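Local coordinates for 33 kDa chaperonin (Thermotoga maritima, PDB 1VQ0), which probably acts as a redox-regulated molecular chaperone that protects thermally unfolding and oxidatively damaged proteins from irreversible aggregation, at residues A[22-28]-A[183-189]; A[34-38]-A[238-242]; A[39-43]-A[276-280]; A[81-86]-A[98-104]; A[123-127]-A[138-143]. All coordinates share one frame; numbering follows the deposited sequence.

Contact 1 of 5, residues A[22-28]-A[183-189]. With EDO (1,2-ethanediol), chain F.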
# COMPACT_ATOMS: atom_id res chain seq x y z
N HIS A 22 -5.42 27.33 -11.90
CA HIS A 22 -5.73 25.95 -11.50
C HIS A 22 -4.52 25.08 -11.20
O HIS A 22 -4.65 23.85 -11.17
CB HIS A 22 -6.61 25.26 -12.56
CG HIS A 22 -7.94 25.89 -12.72
ND1 HIS A 22 -8.20 26.84 -13.69
CD2 HIS A 22 -9.09 25.74 -12.02
CE1 HIS A 22 -9.45 27.25 -13.57
NE2 HIS A 22 -10.01 26.60 -12.57
N LYS A 23 -3.35 25.68 -10.97
CA LYS A 23 -2.14 24.90 -10.62
C LYS A 23 -2.05 24.55 -9.14
O LYS A 23 -1.30 23.66 -8.77
CB LYS A 23 -0.89 25.66 -11.08
CG LYS A 23 -0.89 25.85 -12.58
CD LYS A 23 0.49 26.06 -13.17
CE LYS A 23 0.39 26.46 -14.61
NZ LYS A 23 1.67 27.20 -14.92
N VAL A 24 -2.81 25.28 -8.31
CA VAL A 24 -2.90 25.01 -6.87
C VAL A 24 -4.38 24.87 -6.50
O VAL A 24 -5.22 25.58 -7.02
CB VAL A 24 -2.30 26.17 -6.01
CG1 VAL A 24 -2.27 25.81 -4.47
CG2 VAL A 24 -0.91 26.59 -6.50
N ARG A 25 -4.65 23.94 -5.61
CA ARG A 25 -5.97 23.72 -5.04
C ARG A 25 -5.89 23.91 -3.52
O ARG A 25 -4.85 23.71 -2.91
CB ARG A 25 -6.55 22.33 -5.43
CG ARG A 25 -5.92 21.13 -4.75
CD ARG A 25 -6.38 19.79 -5.36
NE ARG A 25 -5.83 18.64 -4.64
CZ ARG A 25 -5.94 17.37 -5.04
NH1 ARG A 25 -6.48 17.03 -6.20
NH2 ARG A 25 -5.50 16.42 -4.26
N PHE A 26 -6.99 24.38 -2.93
CA PHE A 26 -7.04 24.59 -1.49
C PHE A 26 -8.40 24.15 -0.96
O PHE A 26 -9.41 24.18 -1.69
CB PHE A 26 -6.80 26.07 -1.11
CG PHE A 26 -7.85 27.01 -1.61
CD1 PHE A 26 -9.06 27.14 -0.93
CD2 PHE A 26 -7.65 27.73 -2.78
CE1 PHE A 26 -10.05 27.95 -1.43
CE2 PHE A 26 -8.64 28.54 -3.28
CZ PHE A 26 -9.85 28.64 -2.59
N SER A 27 -8.39 23.90 0.35
CA SER A 27 -9.44 23.31 1.18
C SER A 27 -9.25 23.98 2.52
O SER A 27 -8.12 24.05 3.00
CB SER A 27 -9.09 21.81 1.41
OG SER A 27 -10.24 21.08 1.51
N ILE A 28 -10.32 24.43 3.17
CA ILE A 28 -10.26 24.91 4.56
C ILE A 28 -11.58 24.57 5.26
O ILE A 28 -12.67 24.68 4.68
CB ILE A 28 -9.95 26.44 4.65
CG1 ILE A 28 -9.76 26.91 6.08
CG2 ILE A 28 -11.10 27.26 4.01
CD1 ILE A 28 -8.99 28.25 6.21
N PHE A 183 -6.48 23.54 7.24
CA PHE A 183 -6.47 23.74 5.79
C PHE A 183 -5.46 22.85 5.12
O PHE A 183 -4.56 22.30 5.79
CB PHE A 183 -6.19 25.20 5.44
CG PHE A 183 -4.89 25.72 5.96
CD1 PHE A 183 -3.69 25.44 5.32
CD2 PHE A 183 -4.88 26.55 7.10
CE1 PHE A 183 -2.49 25.94 5.83
CE2 PHE A 183 -3.71 27.02 7.63
CZ PHE A 183 -2.50 26.74 6.98
N ALA A 184 -5.63 22.73 3.81
CA ALA A 184 -4.74 22.01 2.89
C ALA A 184 -4.48 22.87 1.67
O ALA A 184 -5.41 23.41 1.06
CB ALA A 184 -5.32 20.62 2.48
N VAL A 185 -3.19 23.02 1.32
CA VAL A 185 -2.78 23.66 0.05
C VAL A 185 -1.88 22.65 -0.70
O VAL A 185 -0.94 22.11 -0.11
CB VAL A 185 -2.08 25.04 0.27
CG1 VAL A 185 -1.76 25.74 -1.04
CG2 VAL A 185 -2.96 25.98 1.09
N GLN A 186 -2.22 22.41 -1.98
CA GLN A 186 -1.62 21.37 -2.83
C GLN A 186 -1.32 21.85 -4.22
O GLN A 186 -2.14 22.52 -4.88
CB GLN A 186 -2.55 20.16 -2.89
CG GLN A 186 -2.86 19.57 -1.50
CD GLN A 186 -3.53 18.17 -1.46
OE1 GLN A 186 -4.70 18.03 -1.80
NE2 GLN A 186 -2.79 17.16 -0.96
N ILE A 187 -0.13 21.51 -4.67
CA ILE A 187 0.31 21.88 -6.00
C ILE A 187 -0.01 20.75 -6.95
O ILE A 187 0.64 19.71 -6.93
CB ILE A 187 1.79 22.25 -6.03
CG1 ILE A 187 2.00 23.52 -5.19
CG2 ILE A 187 2.20 22.51 -7.43
CD1 ILE A 187 3.49 23.93 -4.91
N ILE A 188 -1.04 20.94 -7.75
CA ILE A 188 -1.48 19.88 -8.64
C ILE A 188 -0.85 20.02 -10.02
O ILE A 188 -0.98 19.13 -10.84
CB ILE A 188 -3.03 19.79 -8.73
CG1 ILE A 188 -3.63 21.17 -9.04
CG2 ILE A 188 -3.57 19.15 -7.42
CD1 ILE A 188 -5.10 21.14 -9.55
N ASP A 189 -0.14 21.13 -10.25
CA ASP A 189 0.60 21.33 -11.51
C ASP A 189 1.96 21.97 -11.18
O ASP A 189 2.13 23.21 -11.07
CB ASP A 189 -0.22 22.22 -12.44
CG ASP A 189 0.44 22.44 -13.79
OD1 ASP A 189 1.64 22.14 -14.04
OD2 ASP A 189 -0.23 22.92 -14.69
C1 EDO F . -7.10 11.88 -2.66
O1 EDO F . -5.94 11.13 -2.38
C2 EDO F . -7.17 12.60 -4.01
O2 EDO F . -6.06 13.48 -4.29

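Contact 2 of 5, residues A[34-38]-A[238-242]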
# COMPACT_ATOMS: atom_id res chain seq x y z
N VAL A 34 -18.49 18.20 14.20
CA VAL A 34 -18.19 16.88 13.73
C VAL A 34 -17.27 16.15 14.74
O VAL A 34 -17.53 15.01 15.11
CB VAL A 34 -17.52 16.96 12.36
CG1 VAL A 34 -17.17 15.58 11.90
CG2 VAL A 34 -18.42 17.57 11.37
N VAL A 35 -16.20 16.84 15.16
CA VAL A 35 -15.26 16.28 16.09
C VAL A 35 -15.92 16.14 17.49
O VAL A 35 -15.66 15.17 18.22
CB VAL A 35 -13.92 17.08 16.08
CG1 VAL A 35 -12.96 16.55 17.06
CG2 VAL A 35 -13.29 17.00 14.72
N GLU A 36 -16.79 17.08 17.84
CA GLU A 36 -17.55 16.92 19.09
C GLU A 36 -18.41 15.64 19.10
O GLU A 36 -18.47 14.95 20.09
CB GLU A 36 -18.42 18.14 19.42
CG GLU A 36 -19.21 18.00 20.75
CD GLU A 36 -18.35 17.94 22.02
OE1 GLU A 36 -17.13 18.14 21.93
OE2 GLU A 36 -18.90 17.70 23.13
N GLU A 37 -19.06 15.34 17.99
CA GLU A 37 -19.91 14.14 17.89
C GLU A 37 -19.10 12.83 17.98
O GLU A 37 -19.52 11.89 18.61
CB GLU A 37 -20.80 14.22 16.62
CG GLU A 37 -21.38 12.88 16.18
CD GLU A 37 -22.49 12.98 15.15
OE1 GLU A 37 -22.83 14.08 14.73
OE2 GLU A 37 -23.01 11.93 14.75
N ALA A 38 -17.92 12.80 17.36
CA ALA A 38 -17.02 11.66 17.45
C ALA A 38 -16.64 11.42 18.92
O ALA A 38 -16.59 10.26 19.37
CB ALA A 38 -15.72 11.91 16.61
N GLU A 238 -21.20 21.09 3.46
CA GLU A 238 -21.40 20.71 4.86
C GLU A 238 -20.74 19.38 5.12
O GLU A 238 -20.98 18.41 4.40
CB GLU A 238 -22.89 20.61 5.11
CG GLU A 238 -23.36 20.56 6.54
CD GLU A 238 -24.90 20.64 6.63
OE1 GLU A 238 -25.54 21.22 5.71
OE2 GLU A 238 -25.45 20.11 7.65
N ILE A 239 -19.88 19.33 6.12
CA ILE A 239 -19.22 18.05 6.55
C ILE A 239 -20.09 17.47 7.65
O ILE A 239 -20.46 18.22 8.58
CB ILE A 239 -17.77 18.30 7.06
CG1 ILE A 239 -16.93 18.97 5.97
CG2 ILE A 239 -17.10 17.00 7.55
CD1 ILE A 239 -16.66 18.11 4.75
N LYS A 240 -20.47 16.20 7.53
CA LYS A 240 -21.29 15.57 8.58
C LYS A 240 -20.68 14.27 9.01
O LYS A 240 -20.15 13.55 8.17
CB LYS A 240 -22.74 15.24 8.10
CG LYS A 240 -23.47 16.23 7.17
CD LYS A 240 -24.52 17.06 7.84
CE LYS A 240 -25.96 16.57 7.59
NZ LYS A 240 -26.76 17.29 6.49
N TYR A 241 -20.76 13.98 10.32
CA TYR A 241 -20.43 12.66 10.79
C TYR A 241 -21.52 11.72 10.26
O TYR A 241 -22.71 11.97 10.45
CB TYR A 241 -20.34 12.60 12.34
CG TYR A 241 -19.50 11.46 12.84
CD1 TYR A 241 -20.04 10.21 12.99
CD2 TYR A 241 -18.15 11.63 13.06
CE1 TYR A 241 -19.27 9.15 13.40
CE2 TYR A 241 -17.36 10.58 13.46
CZ TYR A 241 -17.92 9.34 13.64
OH TYR A 241 -17.14 8.29 14.04
N LYS A 242 -21.12 10.64 9.60
CA LYS A 242 -22.11 9.67 9.16
C LYS A 242 -21.53 8.27 9.02
O LYS A 242 -20.45 8.10 8.53
CB LYS A 242 -22.74 10.11 7.84
CG LYS A 242 -24.17 9.60 7.69
CD LYS A 242 -24.71 9.81 6.28
CE LYS A 242 -25.86 8.85 6.00
NZ LYS A 242 -26.87 9.51 5.15
O HOH W 1 -21.83 16.24 12.58

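Contact 3 of 5, residues A[39-43]-A[276-280]. With ZN (zinc ion), chain C.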
# COMPACT_ATOMS: atom_id res chain seq x y z
N ARG A 39 -16.36 12.52 19.62
CA ARG A 39 -15.97 12.49 21.01
C ARG A 39 -17.09 11.93 21.90
O ARG A 39 -16.84 11.10 22.75
CB ARG A 39 -15.61 13.90 21.50
CG ARG A 39 -15.33 13.97 23.01
CD ARG A 39 -14.86 15.31 23.52
NE ARG A 39 -15.99 16.04 24.06
CZ ARG A 39 -16.45 15.98 25.32
NH1 ARG A 39 -15.86 15.24 26.30
NH2 ARG A 39 -17.50 16.70 25.63
N ASN A 40 -18.34 12.37 21.68
CA ASN A 40 -19.45 11.82 22.42
C ASN A 40 -19.83 10.39 22.05
O ASN A 40 -20.10 9.58 22.93
CB ASN A 40 -20.66 12.75 22.35
CG ASN A 40 -20.36 14.13 22.91
OD1 ASN A 40 -19.64 14.25 23.89
ND2 ASN A 40 -20.86 15.17 22.25
N ARG A 41 -19.88 10.06 20.77
CA ARG A 41 -20.24 8.69 20.34
C ARG A 41 -19.28 7.66 20.93
O ARG A 41 -19.68 6.67 21.55
CB ARG A 41 -20.27 8.61 18.81
CG ARG A 41 -21.51 9.25 18.20
CD ARG A 41 -21.57 9.10 16.69
NE ARG A 41 -22.84 9.51 16.10
CZ ARG A 41 -23.99 8.84 16.17
NH1 ARG A 41 -24.10 7.69 16.84
NH2 ARG A 41 -25.06 9.34 15.60
N HIS A 42 -17.99 7.98 20.83
CA HIS A 42 -16.91 7.11 21.30
C HIS A 42 -16.45 7.36 22.72
O HIS A 42 -15.58 6.66 23.17
CB HIS A 42 -15.70 7.30 20.40
CG HIS A 42 -15.89 6.77 19.01
ND1 HIS A 42 -16.15 5.44 18.74
CD2 HIS A 42 -15.79 7.40 17.81
CE1 HIS A 42 -16.20 5.28 17.43
NE2 HIS A 42 -15.99 6.45 16.84
N ALA A 43 -17.01 8.36 23.39
CA ALA A 43 -16.61 8.71 24.75
C ALA A 43 -15.09 8.86 24.82
O ALA A 43 -14.42 8.28 25.70
CB ALA A 43 -17.14 7.68 25.78
N LYS A 276 -17.82 -0.26 15.08
CA LYS A 276 -16.54 0.34 15.48
C LYS A 276 -16.47 1.80 15.01
O LYS A 276 -15.72 2.59 15.57
CB LYS A 276 -15.36 -0.48 14.93
CG LYS A 276 -15.18 -0.38 13.38
CD LYS A 276 -14.12 -1.36 12.83
CE LYS A 276 -14.06 -1.20 11.29
NZ LYS A 276 -12.74 -1.57 10.67
N TRP A 277 -17.21 2.14 13.95
CA TRP A 277 -17.15 3.50 13.40
C TRP A 277 -17.93 4.57 14.17
O TRP A 277 -17.52 5.75 14.27
CB TRP A 277 -17.59 3.52 11.96
CG TRP A 277 -16.76 2.77 10.96
CD1 TRP A 277 -17.08 1.56 10.44
CD2 TRP A 277 -15.54 3.17 10.29
NE1 TRP A 277 -16.14 1.16 9.55
CE2 TRP A 277 -15.20 2.14 9.39
CE3 TRP A 277 -14.69 4.27 10.37
CZ2 TRP A 277 -14.06 2.18 8.57
CZ3 TRP A 277 -13.58 4.34 9.55
CH2 TRP A 277 -13.24 3.28 8.68
N CYS A 278 -19.07 4.19 14.73
CA CYS A 278 -19.91 5.16 15.41
C CYS A 278 -20.33 4.69 16.83
O CYS A 278 -21.04 5.41 17.53
CB CYS A 278 -21.14 5.49 14.56
SG CYS A 278 -22.32 4.15 14.54
N ASN A 279 -19.85 3.51 17.24
CA ASN A 279 -20.12 3.00 18.58
C ASN A 279 -21.63 2.79 18.85
O ASN A 279 -22.06 2.78 19.98
CB ASN A 279 -19.54 3.95 19.64
CG ASN A 279 -19.33 3.26 20.99
OD1 ASN A 279 -19.26 2.05 21.07
ND2 ASN A 279 -19.21 4.05 22.03
N THR A 280 -22.43 2.63 17.81
CA THR A 280 -23.78 2.13 17.96
C THR A 280 -23.75 0.63 18.30
O THR A 280 -23.08 -0.17 17.62
CB THR A 280 -24.59 2.36 16.72
OG1 THR A 280 -24.64 3.75 16.45
CG2 THR A 280 -26.09 1.94 16.95
ZN ZN C . -21.93 2.68 12.67
O HOH W 2 -26.29 5.68 17.13
O HOH W 3 -23.05 6.05 19.20

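Contact 4 of 5, residues A[81-86]-A[98-104]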
# COMPACT_ATOMS: atom_id res chain seq x y z
N PRO A 81 0.51 4.20 22.71
CA PRO A 81 -0.60 3.62 23.49
C PRO A 81 -1.98 3.79 22.87
O PRO A 81 -2.90 3.08 23.28
CB PRO A 81 -0.45 4.29 24.87
CG PRO A 81 0.19 5.64 24.61
CD PRO A 81 1.12 5.34 23.43
N ILE A 82 -2.14 4.73 21.91
CA ILE A 82 -3.37 4.77 21.10
C ILE A 82 -3.52 3.65 20.03
O ILE A 82 -4.64 3.29 19.71
CB ILE A 82 -3.66 6.16 20.49
CG1 ILE A 82 -5.20 6.38 20.43
CG2 ILE A 82 -2.99 6.32 19.14
CD1 ILE A 82 -5.68 7.86 20.12
N ARG A 83 -2.39 3.17 19.51
CA ARG A 83 -2.24 1.98 18.66
C ARG A 83 -2.64 2.17 17.21
O ARG A 83 -1.89 1.83 16.29
CB ARG A 83 -2.94 0.76 19.26
CG ARG A 83 -2.55 0.43 20.69
CD ARG A 83 -2.79 -1.05 21.16
NE ARG A 83 -4.10 -1.65 20.84
CZ ARG A 83 -5.24 -1.46 21.53
NH1 ARG A 83 -5.32 -0.63 22.58
NH2 ARG A 83 -6.34 -2.09 21.11
N ARG A 84 -3.85 2.69 17.01
CA ARG A 84 -4.42 2.86 15.69
C ARG A 84 -5.41 4.02 15.63
O ARG A 84 -6.19 4.22 16.55
CB ARG A 84 -5.15 1.58 15.23
CG ARG A 84 -5.08 1.45 13.70
CD ARG A 84 -5.46 0.12 13.24
NE ARG A 84 -5.27 -0.10 11.80
CZ ARG A 84 -5.42 -1.31 11.22
NH1 ARG A 84 -5.76 -2.36 11.94
NH2 ARG A 84 -5.25 -1.49 9.95
N VAL A 85 -5.32 4.77 14.53
CA VAL A 85 -6.18 5.89 14.23
C VAL A 85 -6.66 5.78 12.79
O VAL A 85 -5.84 5.77 11.86
CB VAL A 85 -5.42 7.23 14.38
CG1 VAL A 85 -6.36 8.37 14.27
CG2 VAL A 85 -4.70 7.29 15.67
N VAL A 86 -7.99 5.75 12.63
CA VAL A 86 -8.63 5.50 11.33
C VAL A 86 -9.70 6.59 11.06
O VAL A 86 -10.59 6.85 11.88
CB VAL A 86 -9.31 4.10 11.30
CG1 VAL A 86 -9.95 3.83 9.97
CG2 VAL A 86 -8.33 3.02 11.55
N TYR A 98 -12.44 6.25 14.20
CA TYR A 98 -12.28 5.56 15.49
C TYR A 98 -10.78 5.42 15.82
O TYR A 98 -9.91 5.56 14.94
CB TYR A 98 -12.97 4.20 15.47
CG TYR A 98 -12.35 3.14 14.52
CD1 TYR A 98 -12.79 3.01 13.22
CD2 TYR A 98 -11.38 2.23 14.98
CE1 TYR A 98 -12.23 2.04 12.35
CE2 TYR A 98 -10.81 1.25 14.12
CZ TYR A 98 -11.24 1.18 12.80
OH TYR A 98 -10.75 0.21 11.94
N VAL A 99 -10.50 5.14 17.10
CA VAL A 99 -9.14 4.86 17.55
C VAL A 99 -9.20 3.56 18.28
O VAL A 99 -10.26 3.17 18.78
CB VAL A 99 -8.55 5.92 18.47
CG1 VAL A 99 -8.45 7.24 17.80
CG2 VAL A 99 -9.35 6.06 19.78
N ALA A 100 -8.06 2.86 18.35
CA ALA A 100 -8.04 1.55 19.02
C ALA A 100 -8.20 1.70 20.53
O ALA A 100 -8.88 0.87 21.15
CB ALA A 100 -6.76 0.79 18.67
N ASN A 101 -7.68 2.81 21.09
CA ASN A 101 -7.72 3.08 22.51
C ASN A 101 -8.33 4.43 22.84
O ASN A 101 -7.62 5.39 23.03
CB ASN A 101 -6.31 2.93 23.14
CG ASN A 101 -6.30 3.23 24.69
OD1 ASN A 101 -7.36 3.26 25.35
ND2 ASN A 101 -5.11 3.44 25.26
N PRO A 102 -9.67 4.48 22.90
CA PRO A 102 -10.39 5.72 23.14
C PRO A 102 -10.12 6.42 24.47
O PRO A 102 -10.42 7.60 24.59
CB PRO A 102 -11.90 5.30 23.07
CG PRO A 102 -11.97 3.84 23.07
CD PRO A 102 -10.57 3.32 22.74
N LYS A 103 -9.60 5.70 25.46
CA LYS A 103 -9.35 6.24 26.82
C LYS A 103 -7.88 6.64 27.05
O LYS A 103 -7.49 6.94 28.16
CB LYS A 103 -9.76 5.19 27.87
CG LYS A 103 -11.24 5.03 28.12
CD LYS A 103 -12.18 5.82 27.20
CE LYS A 103 -13.69 5.66 27.59
NZ LYS A 103 -14.13 6.74 28.50
N VAL A 104 -7.07 6.61 26.00
CA VAL A 104 -5.65 6.88 26.14
C VAL A 104 -5.40 8.25 26.80
O VAL A 104 -6.07 9.26 26.48
CB VAL A 104 -4.95 6.84 24.74
CG1 VAL A 104 -5.42 7.98 23.87
CG2 VAL A 104 -3.43 6.89 24.93

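Contact 5 of 5, residues A[123-127]-A[138-143]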
# COMPACT_ATOMS: atom_id res chain seq x y z
N GLY A 123 5.56 4.15 13.65
CA GLY A 123 4.66 3.45 12.78
C GLY A 123 4.50 4.03 11.39
O GLY A 123 5.41 4.66 10.85
N VAL A 124 3.34 3.78 10.81
CA VAL A 124 3.11 3.98 9.37
C VAL A 124 1.76 4.70 9.12
O VAL A 124 0.85 4.69 9.94
CB VAL A 124 3.11 2.60 8.57
CG1 VAL A 124 4.31 1.85 8.82
CG2 VAL A 124 1.91 1.71 8.89
N LEU A 125 1.67 5.30 7.94
CA LEU A 125 0.43 5.87 7.48
C LEU A 125 0.01 5.22 6.16
O LEU A 125 0.80 5.09 5.27
CB LEU A 125 0.59 7.37 7.34
CG LEU A 125 -0.56 8.21 6.78
CD1 LEU A 125 -0.32 9.69 7.13
CD2 LEU A 125 -0.64 8.07 5.32
N ARG A 126 -1.24 4.78 6.12
CA ARG A 126 -1.93 4.18 4.99
C ARG A 126 -3.08 5.05 4.51
O ARG A 126 -3.78 5.61 5.32
CB ARG A 126 -2.53 2.80 5.35
CG ARG A 126 -1.53 1.77 5.36
CD ARG A 126 -1.99 0.34 5.58
NE ARG A 126 -2.42 0.19 6.92
CZ ARG A 126 -1.72 -0.26 7.94
NH1 ARG A 126 -0.50 -0.68 7.81
NH2 ARG A 126 -2.31 -0.33 9.11
N VAL A 127 -3.22 5.14 3.19
CA VAL A 127 -4.39 5.72 2.54
C VAL A 127 -5.01 4.69 1.60
O VAL A 127 -4.34 4.17 0.68
CB VAL A 127 -4.09 7.04 1.86
CG1 VAL A 127 -5.30 7.58 1.05
CG2 VAL A 127 -3.64 8.04 2.94
N VAL A 138 -4.33 1.04 -2.23
CA VAL A 138 -3.76 1.27 -0.89
C VAL A 138 -2.29 1.70 -1.03
O VAL A 138 -1.51 1.10 -1.78
CB VAL A 138 -3.73 0.03 0.04
CG1 VAL A 138 -3.30 0.43 1.46
CG2 VAL A 138 -5.02 -0.76 0.04
N SER A 139 -1.92 2.72 -0.27
CA SER A 139 -0.59 3.23 -0.30
C SER A 139 -0.14 3.45 1.13
O SER A 139 -0.86 4.03 1.89
CB SER A 139 -0.54 4.46 -1.22
OG SER A 139 0.71 5.13 -1.13
N GLN A 140 1.04 2.92 1.48
CA GLN A 140 1.64 2.99 2.82
C GLN A 140 3.01 3.66 2.82
O GLN A 140 3.87 3.38 2.02
CB GLN A 140 1.74 1.60 3.44
CG GLN A 140 2.29 1.63 4.87
CD GLN A 140 2.53 0.24 5.46
OE1 GLN A 140 1.60 -0.54 5.50
NE2 GLN A 140 3.78 -0.07 5.87
N VAL A 141 3.17 4.60 3.74
CA VAL A 141 4.42 5.33 3.90
C VAL A 141 4.81 5.34 5.39
O VAL A 141 3.93 5.28 6.24
CB VAL A 141 4.33 6.78 3.30
CG1 VAL A 141 4.05 6.75 1.82
CG2 VAL A 141 3.34 7.65 4.05
N PRO A 142 6.09 5.46 5.70
CA PRO A 142 6.49 5.61 7.06
C PRO A 142 6.06 6.97 7.59
O PRO A 142 5.90 7.89 6.81
CB PRO A 142 8.01 5.43 7.04
CG PRO A 142 8.42 5.61 5.58
CD PRO A 142 7.20 5.55 4.77
N LEU A 143 5.80 7.04 8.91
CA LEU A 143 5.41 8.33 9.50
C LEU A 143 6.63 9.21 9.47
O LEU A 143 7.74 8.74 9.53
CB LEU A 143 4.90 8.15 10.93
CG LEU A 143 3.57 7.50 11.12
CD1 LEU A 143 3.40 7.16 12.68
CD2 LEU A 143 2.41 8.39 10.60

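Contact 1 of 5, residues A[22-28]-A[183-189]
Arg25 turns the NE side of its guanidinium onto Gln186, so that NE and NH2 of Arg25 donate to Gln186 OE1 over 3.1 and 3.0 Å. The oxygen lies in the guanidinium plane, but the amide is rotated by 47°, and both donors stand above its carbonyl plane on one side. Arg25 CG sits between the backbone N and carbonyl carbon (chi1 73°), and the chain runs extended past Ile188, whose CG2 covers one guanidinium face. Gln186 NE2 is hydrogen-bonded to Ser164 OG, while Trp65 makes a cation-pi contact with Arg25. On the opposite sheet face, Val24 CG1 and Val185 CG1 meet at 3.5 Å, tighter than usual, and Ile28 CG1 lies 4.0 Å from Phe183 CB. Helices 194-205 and 219-227 pack on this side. Where the ladder ends, Lys23 O accepts from Ile188 N and Asp189 N; Lys23 and Val24 face Met19 of strand 13-19 in a classic bulge. With axes 176° apart, strands 24-30 and 176-187 form a regular antiparallel pairing in the large mixed sheet.

Contact 2 of 5, residues A[34-38]-A[238-242]
Val34 and Tyr241 mark the closest backbone approach, 5.6 Å between their CA atoms, where a turn of helix 32-42 passes the end of strand 235-241 without any direct hydrogen bond between the two segments. Tyr241 makes the largest share of the contact. With its CG anti to the backbone N (chi1 -157°), the ring extends along the helix, and its CE2 atom comes 3.8 Å from Ala38 CB. Glu37 crosses the root of this side chain, its CD 3.6 Å from Tyr241 CB, with the carboxylate and ring planes 32° apart. Val34, pointing toward strand 235-241, brings its CG2 to 3.5 Å from Ile239 O and 4.1 Å from Ile239 CG2. A water links the segments, donating to Glu37 OE1 and accepting a weak bond from Tyr241 N. The polar ends are directed elsewhere: Glu37 OE2 forms a salt bridge with Arg41, and Tyr241 OH is hydrogen-bonded to Trp277 O and Gly97 N. The contact is therefore mainly van der Waals, with the carboxylate lying obliquely against the CB end of Tyr241 while its charge is probably balanced by Arg41, and with the buried hydroxyl satisfied by backbone groups near the zinc site.

Contact 3 of 5, residues A[39-43]-A[276-280]
His42 and Asn279 bring the backbones nearest, 5.9 Å between CA atoms, where the last turn of helix 32-42 meets the irregular loop 276-280. The helix closes in a Schellman motif with Ala43 at positive phi, and Asn279 also has positive phi (61°). The firm bond across is Asn279 ND2 to Arg41 O, 2.7 Å and nearly straight (168° at the hydrogen), with the acceptor in the amide plane. Asn279 CG, anti to the backbone N (chi1 -160°), carries the amide to that carbonyl. The amide and the His42 imidazole slide past each other in opposite directions with nearly matching planes. The imidazole edge faces two loop carbonyls: CE1 of His42 is 3.3 Å from Lys276 O, while NE2 of His42 gives its main hydrogen bond to Gly97 O and only a weak one, 3.1 Å, to Trp277 O. Arg41 lies along the loop with CB 3.5 Å from Cys278 O, its NE held in a salt bridge by Glu37. One water joins Arg41 NH1 to Thr280 OG1; a second, weakly held by NH1, donates to Cys278 O. Cys278 SG binds the zinc ion at 2.4 Å; Cys243, Cys245 and Cys275 complete the site. The contact sets the zinc-binding loop between strands 271-274 and 281-284 against the end of helix 32-42, with Tyr241 of strand 235-241 touching Arg41 and His42, and Trp277 reaching strand 84-90.

Contact 4 of 5, residues A[81-86]-A[98-104]
Arg84 O accepts a hydrogen bond from Ala100 N at 2.9 Å, and the CA of Val99 approaches this oxygen, 3.2 Å away. Next along the ladder, Val86 and Tyr98 form an antiparallel hydrogen-bonded pair with two 3.0 Å bonds, Val86 N to Tyr98 O and Tyr98 N to Val86 O. Their side chains lie alongside each other: Val86 CB stands over one face of the Tyr98 ring, 4.0 Å from its centroid in a CH-pi contact, 21° off the normal. Tyr98 CG lies between its backbone N and carbonyl carbon (chi1 67°), which folds the ring back over the valine. Beyond the strands, Asn101 ND2 bonds to Pro81 O at 3.0 Å; the oxygen is in the amide plane, but the donor stands above the carbonyl plane. The Ile82 side chain crosses those of Val99 and Val104 at about a right angle, its CD1 3.7 Å from Val99 CG1 and 3.8 Å from Val104 CG1. Ala100 CB lies over one face of the Arg83 guanidinium. Asn101 to Val104 form a type I turn. These are the open ends of hairpin 84-90/94-99: Ile82, Val85 and Val99 rest on helix 46-62, Val86 meets strand 71-78, and Tyr98 meets Trp277 edge-to-face.

Contact 5 of 5, residues A[123-127]-A[138-143]
Backbone hydrogen bonds join Leu125 with Val141 and Val127 with Ser139, the two hydrogen-bonded pairs of this antiparallel ladder. Leu125 N reaches Val141 O at 2.8 Å and Val141 N returns to Leu125 O at 2.9 Å. A further bond, Leu143 N to Gly123 O at 3.1 Å, carries the pairing past the strand end. CA-H...O contacts fill in between them, as at Gln140 CA to Leu125 O, 3.3 Å. The strands, with axes 154° apart, are the arms of the hairpin 123-130/137-142. Strand 137-142 lies outermost within the chain, and Val138, Ser139 and Gln140 pair with an antiparallel strand of the second subunit, extending the sheet across the interface. Among polar side chains, Arg126 and Gln140 run side by side, and Arg126 NH1 donates to Gln140 OE1 at 3.1 Å. The oxygen lies in the guanidinium plane, while the amide is turned 65° from it. Val124, turned away from the partner strand, still lays CG1 3.6 Å from Gln140 NE2. Arg126 NH2 forms salt bridges with Glu77 and Asp75. Apolar contacts lie on the other face: the Leu125 and Val141 side chains point the same way, Leu125 CD2 4.2 Å from Val141 CG2, and Leu125 CB is 3.9 Å from Leu143 CD2.

In the fold
From the N terminus, strand 24-30 opens contact 1, and helix 32-42 opens contacts 2 and 3 in turn. Contacts 4 and 5 then each close a short hairpin loop, one after the other, nested inside the loops of all three. Contact 1 closes next, at the end of strand 176-187; contact 2 closes at strand 235-241, and contact 3 last, at the zinc loop. The segments of contacts 1, 2 and 3 alternate, so these loops cross. Contacts 1, 2, 4 and 5 all reach the large sheet. Contact 3 ties the zinc-binding part to helix 32-42, touching contact 2 through Tyr241 and contact 4 through Trp277. Contacts 4 and 5 meet where Arg84 and Arg126 share Asp75 of strand 71-78.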